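Local coordinates for branched-chain-amino-acid aminotransferase (PDB 3UZO), which probably catalyses the pyridoxal-phosphate-dependent transfer of amino groups between leucine, valine or isoleucine and 2-oxoglutarate in branched-chain amino acid metabolism, at residues Tyr33-Trp44 and Pro161-Pro171. Sequence-based numbering, arbitrary orientation.
Sequences YIRTDLRYLAHW and PEFIFSVFCVP
Trp44 and Phe163 lie side by side where strand 39-44 ends against the start of 162-171, its neighbour in a seven-stranded antiparallel sheet. They turn an edge to a face: the Phe163 rim, led by CD1, meets the six-membered ring of Trp44 in an offset T-shaped pair, planes at 78°, with Phe163 CD1 3.5 Å from Trp44 CE3. Further along the same face, Tyr40 reaches across to Phe165, its CE2 3.7 Å from Phe165 CD2 and the rings oblique at 62°, while its hydroxyl bonds to Gln117; helix 115-128 packs over this tyrosine. On the opposite face, with Ser166 and His43, Leu41 CD1 presses on Ile164 CG2 at a tight 3.3 Å. Ser166 turns its hydroxyl back onto the partner strand, since OG stands anti to the backbone N (chi1 -179°); OG donates almost head-on to Tyr40 O at 2.7 Å, and since Val167 N donates there too, two bonds grip that carbonyl.

Beyond the Tyr40-Val167 pair, loop 33-38 replaces strand 39-44 beside strand 162-171. Thr36 OG1 donates to Cys169 O at 2.9 Å, and two waters bridge the gap, one joining Ile34 O and Thr36 N to Cys169 O, the other giving hydrogens to Thr36 OG1 and Leu38 O and accepting from Cys169 N. Tyr33 sets its edge toward the Phe168 face, and Phe168 packs on the glutamate-binding Arg145. Glu64 of the second subunit forms a salt bridge with Arg39 and a hydrogen bond with Tyr33 OH. The chemistry thus changes from direct strand pairing, aromatic rings on one face, to a hydrated, charged end tying the sheet to the dimer interface near the substrate site, the Phe168 side chain about 9 Å from the bound glutamate.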
loop_
_atom_site.group_PDB
_atom_site.type_symbol
_atom_site.label_atom_id
_atom_site.label_comp_id
_atom_site.label_asym_id
_atom_site.label_seq_id
_atom_site.Cartn_x
_atom_site.Cartn_y
_atom_site.Cartn_z
ATOM N N TYR A 33 -8.211 12.513 15.536
ATOM C CA TYR A 33 -6.990 12.654 16.310
ATOM C C TYR A 33 -7.012 13.774 17.332
ATOM O O TYR A 33 -7.408 14.910 17.049
ATOM C CB TYR A 33 -5.779 12.850 15.390
ATOM C CG TYR A 33 -4.455 12.877 16.143
ATOM C CD1 TYR A 33 -3.913 14.078 16.608
ATOM C CD2 TYR A 33 -3.758 11.692 16.411
ATOM C CE1 TYR A 33 -2.708 14.104 17.319
ATOM C CE2 TYR A 33 -2.553 11.704 17.128
ATOM C CZ TYR A 33 -2.034 12.915 17.574
ATOM O OH TYR A 33 -0.838 12.945 18.261
ATOM N N ILE A 34 -6.580 13.421 18.532
ATOM C CA ILE A 34 -6.456 14.349 19.641
ATOM C C ILE A 34 -5.108 13.954 20.216
ATOM O O ILE A 34 -4.842 12.760 20.420
ATOM C CB ILE A 34 -7.552 14.133 20.704
ATOM C CG1 ILE A 34 -8.908 14.562 20.138
ATOM C CG2 ILE A 34 -7.220 14.924 21.957
ATOM C CD1 ILE A 34 -10.072 14.320 21.071
ATOM N N ARG A 35 -4.245 14.932 20.459
ATOM C CA ARG A 35 -2.933 14.612 20.986
ATOM C C ARG A 35 -2.971 14.288 22.466
ATOM O O ARG A 35 -3.376 15.117 23.291
ATOM C CB ARG A 35 -1.955 15.760 20.734
ATOM C CG ARG A 35 -0.536 15.445 21.186
ATOM C CD ARG A 35 0.441 16.523 20.767
ATOM N NE ARG A 35 1.797 16.229 21.223
ATOM C CZ ARG A 35 2.879 16.888 20.819
ATOM N NH1 ARG A 35 2.763 17.884 19.944
ATOM N NH2 ARG A 35 4.079 16.548 21.280
ATOM N N THR A 36 -2.571 13.068 22.811
ATOM C CA THR A 36 -2.537 12.698 24.217
ATOM C C THR A 36 -1.111 12.972 24.696
ATOM O O THR A 36 -0.243 13.332 23.898
ATOM C CB THR A 36 -2.946 11.226 24.440
ATOM O OG1 THR A 36 -2.209 10.385 23.552
ATOM C CG2 THR A 36 -4.454 11.050 24.176
ATOM N N ASP A 37 -0.858 12.807 25.987
ATOM C CA ASP A 37 0.456 13.138 26.536
ATOM C C ASP A 37 1.684 12.328 26.116
ATOM O O ASP A 37 2.682 12.890 25.658
ATOM C CB ASP A 37 0.377 13.165 28.070
ATOM C CG ASP A 37 -0.617 14.204 28.587
ATOM O OD1 ASP A 37 -1.000 15.106 27.809
ATOM O OD2 ASP A 37 -1.008 14.128 29.773
ATOM N N LEU A 38 1.618 11.013 26.264
ATOM C CA LEU A 38 2.769 10.182 25.956
ATOM C C LEU A 38 2.486 8.970 25.072
ATOM O O LEU A 38 1.426 8.340 25.178
ATOM C CB LEU A 38 3.384 9.702 27.267
ATOM C CG LEU A 38 3.916 10.796 28.194
ATOM C CD1 LEU A 38 4.076 10.244 29.617
ATOM C CD2 LEU A 38 5.231 11.317 27.649
ATOM N N ARG A 39 3.440 8.658 24.202
ATOM C CA ARG A 39 3.324 7.487 23.334
ATOM C C ARG A 39 4.575 6.620 23.462
ATOM O O ARG A 39 5.652 7.103 23.857
ATOM C CB ARG A 39 3.102 7.900 21.872
ATOM C CG ARG A 39 4.105 8.889 21.306
ATOM C CD ARG A 39 3.387 10.123 20.782
ATOM N NE ARG A 39 3.049 11.021 21.867
ATOM C CZ ARG A 39 1.883 11.633 22.032
ATOM N NH1 ARG A 39 0.875 11.464 21.178
ATOM N NH2 ARG A 39 1.734 12.425 23.078
ATOM N N TYR A 40 4.419 5.340 23.128
ATOM C CA TYR A 40 5.492 4.360 23.196
ATOM C C TYR A 40 6.250 4.310 21.866
ATOM O O TYR A 40 5.652 4.378 20.788
ATOM C CB TYR A 40 4.891 2.988 23.528
ATOM C CG TYR A 40 5.872 1.836 23.602
ATOM C CD1 TYR A 40 6.280 1.318 24.832
ATOM C CD2 TYR A 40 6.358 1.236 22.441
ATOM C CE1 TYR A 40 7.148 0.220 24.903
ATOM C CE2 TYR A 40 7.226 0.141 22.499
ATOM C CZ TYR A 40 7.614 -0.361 23.733
ATOM O OH TYR A 40 8.461 -1.443 23.785
ATOM N N LEU A 41 7.571 4.197 21.952
ATOM C CA LEU A 41 8.409 4.138 20.761
ATOM C C LEU A 41 9.546 3.147 20.970
ATOM O O LEU A 41 10.244 3.200 21.988
ATOM C CB LEU A 41 8.990 5.523 20.457
ATOM C CG LEU A 41 9.900 5.654 19.229
ATOM C CD1 LEU A 41 9.099 5.398 17.970
ATOM C CD2 LEU A 41 10.507 7.054 19.183
ATOM N N ALA A 42 9.721 2.244 20.009
ATOM C CA ALA A 42 10.781 1.245 20.067
ATOM C C ALA A 42 11.467 1.203 18.713
ATOM O O ALA A 42 10.852 1.475 17.683
ATOM C CB ALA A 42 10.215 -0.127 20.417
ATOM N N HIS A 43 12.747 0.858 18.721
ATOM C CA HIS A 43 13.534 0.811 17.501
ATOM C C HIS A 43 14.105 -0.576 17.257
ATOM O O HIS A 43 14.503 -1.273 18.193
ATOM C CB HIS A 43 14.701 1.802 17.599
ATOM C CG HIS A 43 14.281 3.218 17.836
ATOM N ND1 HIS A 43 13.973 4.087 16.810
ATOM C CD2 HIS A 43 14.109 3.917 18.983
ATOM C CE1 HIS A 43 13.631 5.258 17.314
ATOM N NE2 HIS A 43 13.705 5.182 18.631
ATOM N N TRP A 44 14.141 -0.968 15.991
ATOM C CA TRP A 44 14.706 -2.249 15.610
ATOM C C TRP A 44 15.936 -1.935 14.770
ATOM O O TRP A 44 15.897 -1.074 13.894
ATOM C CB TRP A 44 13.727 -3.063 14.767
ATOM C CG TRP A 44 14.195 -4.470 14.496
ATOM C CD1 TRP A 44 13.852 -5.600 15.189
ATOM C CD2 TRP A 44 15.065 -4.900 13.436
ATOM N NE1 TRP A 44 14.446 -6.704 14.620
ATOM C CE2 TRP A 44 15.197 -6.304 13.545
ATOM C CE3 TRP A 44 15.745 -4.235 12.406
ATOM C CZ2 TRP A 44 15.980 -7.059 12.654
ATOM C CZ3 TRP A 44 16.527 -4.989 11.520
ATOM C CH2 TRP A 44 16.634 -6.387 11.654
ATOM N N PRO A 161 16.278 -1.450 6.483
ATOM C CA PRO A 161 17.398 -1.889 7.322
ATOM C C PRO A 161 17.052 -1.703 8.797
ATOM O O PRO A 161 17.668 -2.306 9.677
ATOM C CB PRO A 161 18.532 -0.971 6.882
ATOM C CG PRO A 161 17.802 0.313 6.600
ATOM C CD PRO A 161 16.595 -0.174 5.815
ATOM N N GLU A 162 16.069 -0.847 9.057
ATOM C CA GLU A 162 15.637 -0.573 10.417
ATOM C C GLU A 162 14.124 -0.398 10.470
ATOM O O GLU A 162 13.473 -0.192 9.443
ATOM C CB GLU A 162 16.317 0.693 10.947
ATOM C CG GLU A 162 17.834 0.644 10.902
ATOM C CD GLU A 162 18.471 1.868 11.527
ATOM O OE1 GLU A 162 19.683 2.077 11.312
ATOM O OE2 GLU A 162 17.764 2.615 12.238
ATOM N N PHE A 163 13.567 -0.498 11.669
ATOM C CA PHE A 163 12.130 -0.341 11.838
ATOM C C PHE A 163 11.799 0.373 13.134
ATOM O O PHE A 163 12.600 0.415 14.074
ATOM C CB PHE A 163 11.428 -1.706 11.847
ATOM C CG PHE A 163 11.731 -2.555 10.649
ATOM C CD1 PHE A 163 12.923 -3.272 10.569
ATOM C CD2 PHE A 163 10.837 -2.614 9.583
ATOM C CE1 PHE A 163 13.222 -4.033 9.439
ATOM C CE2 PHE A 163 11.128 -3.369 8.453
ATOM C CZ PHE A 163 12.321 -4.079 8.378
ATOM N N ILE A 164 10.602 0.943 13.168
ATOM C CA ILE A 164 10.112 1.605 14.354
ATOM C C ILE A 164 8.773 0.964 14.720
ATOM O O ILE A 164 7.970 0.613 13.844
ATOM C CB ILE A 164 9.895 3.118 14.120
ATOM C CG1 ILE A 164 11.235 3.854 14.170
ATOM C CG2 ILE A 164 8.913 3.661 15.147
ATOM C CD1 ILE A 164 11.122 5.361 13.958
ATOM N N PHE A 165 8.563 0.771 16.014
ATOM C CA PHE A 165 7.307 0.229 16.524
ATOM C C PHE A 165 6.838 1.292 17.491
ATOM O O PHE A 165 7.587 1.693 18.385
ATOM C CB PHE A 165 7.504 -1.076 17.290
ATOM C CG PHE A 165 6.315 -1.462 18.141
ATOM C CD1 PHE A 165 5.034 -1.513 17.594
ATOM C CD2 PHE A 165 6.481 -1.809 19.483
ATOM C CE1 PHE A 165 3.939 -1.905 18.363
ATOM C CE2 PHE A 165 5.389 -2.205 20.265
ATOM C CZ PHE A 165 4.115 -2.254 19.701
ATOM N N SER A 166 5.605 1.755 17.321
ATOM C CA SER A 166 5.092 2.798 18.197
ATOM C C SER A 166 3.633 2.564 18.531
ATOM O O SER A 166 2.906 1.906 17.780
ATOM C CB SER A 166 5.264 4.167 17.518
ATOM O OG SER A 166 4.797 5.229 18.328
ATOM N N VAL A 167 3.216 3.082 19.679
ATOM C CA VAL A 167 1.825 2.974 20.094
ATOM C C VAL A 167 1.383 4.294 20.702
ATOM O O VAL A 167 1.984 4.759 21.677
ATOM C CB VAL A 167 1.581 1.869 21.177
ATOM C CG1 VAL A 167 0.066 1.745 21.439
ATOM C CG2 VAL A 167 2.126 0.530 20.715
ATOM N N PHE A 168 0.371 4.921 20.105
ATOM C CA PHE A 168 -0.173 6.155 20.668
ATOM C C PHE A 168 -1.657 5.897 20.879
ATOM O O PHE A 168 -2.211 4.928 20.333
ATOM C CB PHE A 168 0.081 7.379 19.762
ATOM C CG PHE A 168 -0.639 7.358 18.440
ATOM C CD1 PHE A 168 -1.964 7.800 18.336
ATOM C CD2 PHE A 168 0.024 6.961 17.284
ATOM C CE1 PHE A 168 -2.610 7.853 17.093
ATOM C CE2 PHE A 168 -0.614 7.008 16.030
ATOM C CZ PHE A 168 -1.933 7.459 15.941
ATOM N N CYS A 169 -2.290 6.712 21.709
ATOM C CA CYS A 169 -3.707 6.523 21.983
ATOM C C CYS A 169 -4.487 7.801 21.744
ATOM O O CYS A 169 -3.922 8.890 21.740
ATOM C CB CYS A 169 -3.917 6.033 23.422
ATOM S SG CYS A 169 -3.436 7.214 24.703
ATOM N N VAL A 170 -5.789 7.647 21.541
ATOM C CA VAL A 170 -6.687 8.768 21.274
ATOM C C VAL A 170 -8.064 8.449 21.848
ATOM O O VAL A 170 -8.644 7.410 21.538
ATOM C CB VAL A 170 -6.863 8.993 19.742
ATOM C CG1 VAL A 170 -7.789 10.193 19.481
ATOM C CG2 VAL A 170 -5.511 9.204 19.077
ATOM N N PRO A 171 -8.597 9.326 22.712
ATOM C CA PRO A 171 -9.927 9.046 23.264
ATOM C C PRO A 171 -10.907 9.169 22.097
ATOM O O PRO A 171 -10.789 10.096 21.293
ATOM C CB PRO A 171 -10.111 10.157 24.295
ATOM C CG PRO A 171 -9.330 11.306 23.682
ATOM C CD PRO A 171 -8.077 10.619 23.194
HETATM O O HOH W 1 -2.446 11.078 20.544
HETATM O O HOH W 2 -0.433 8.518 23.053
#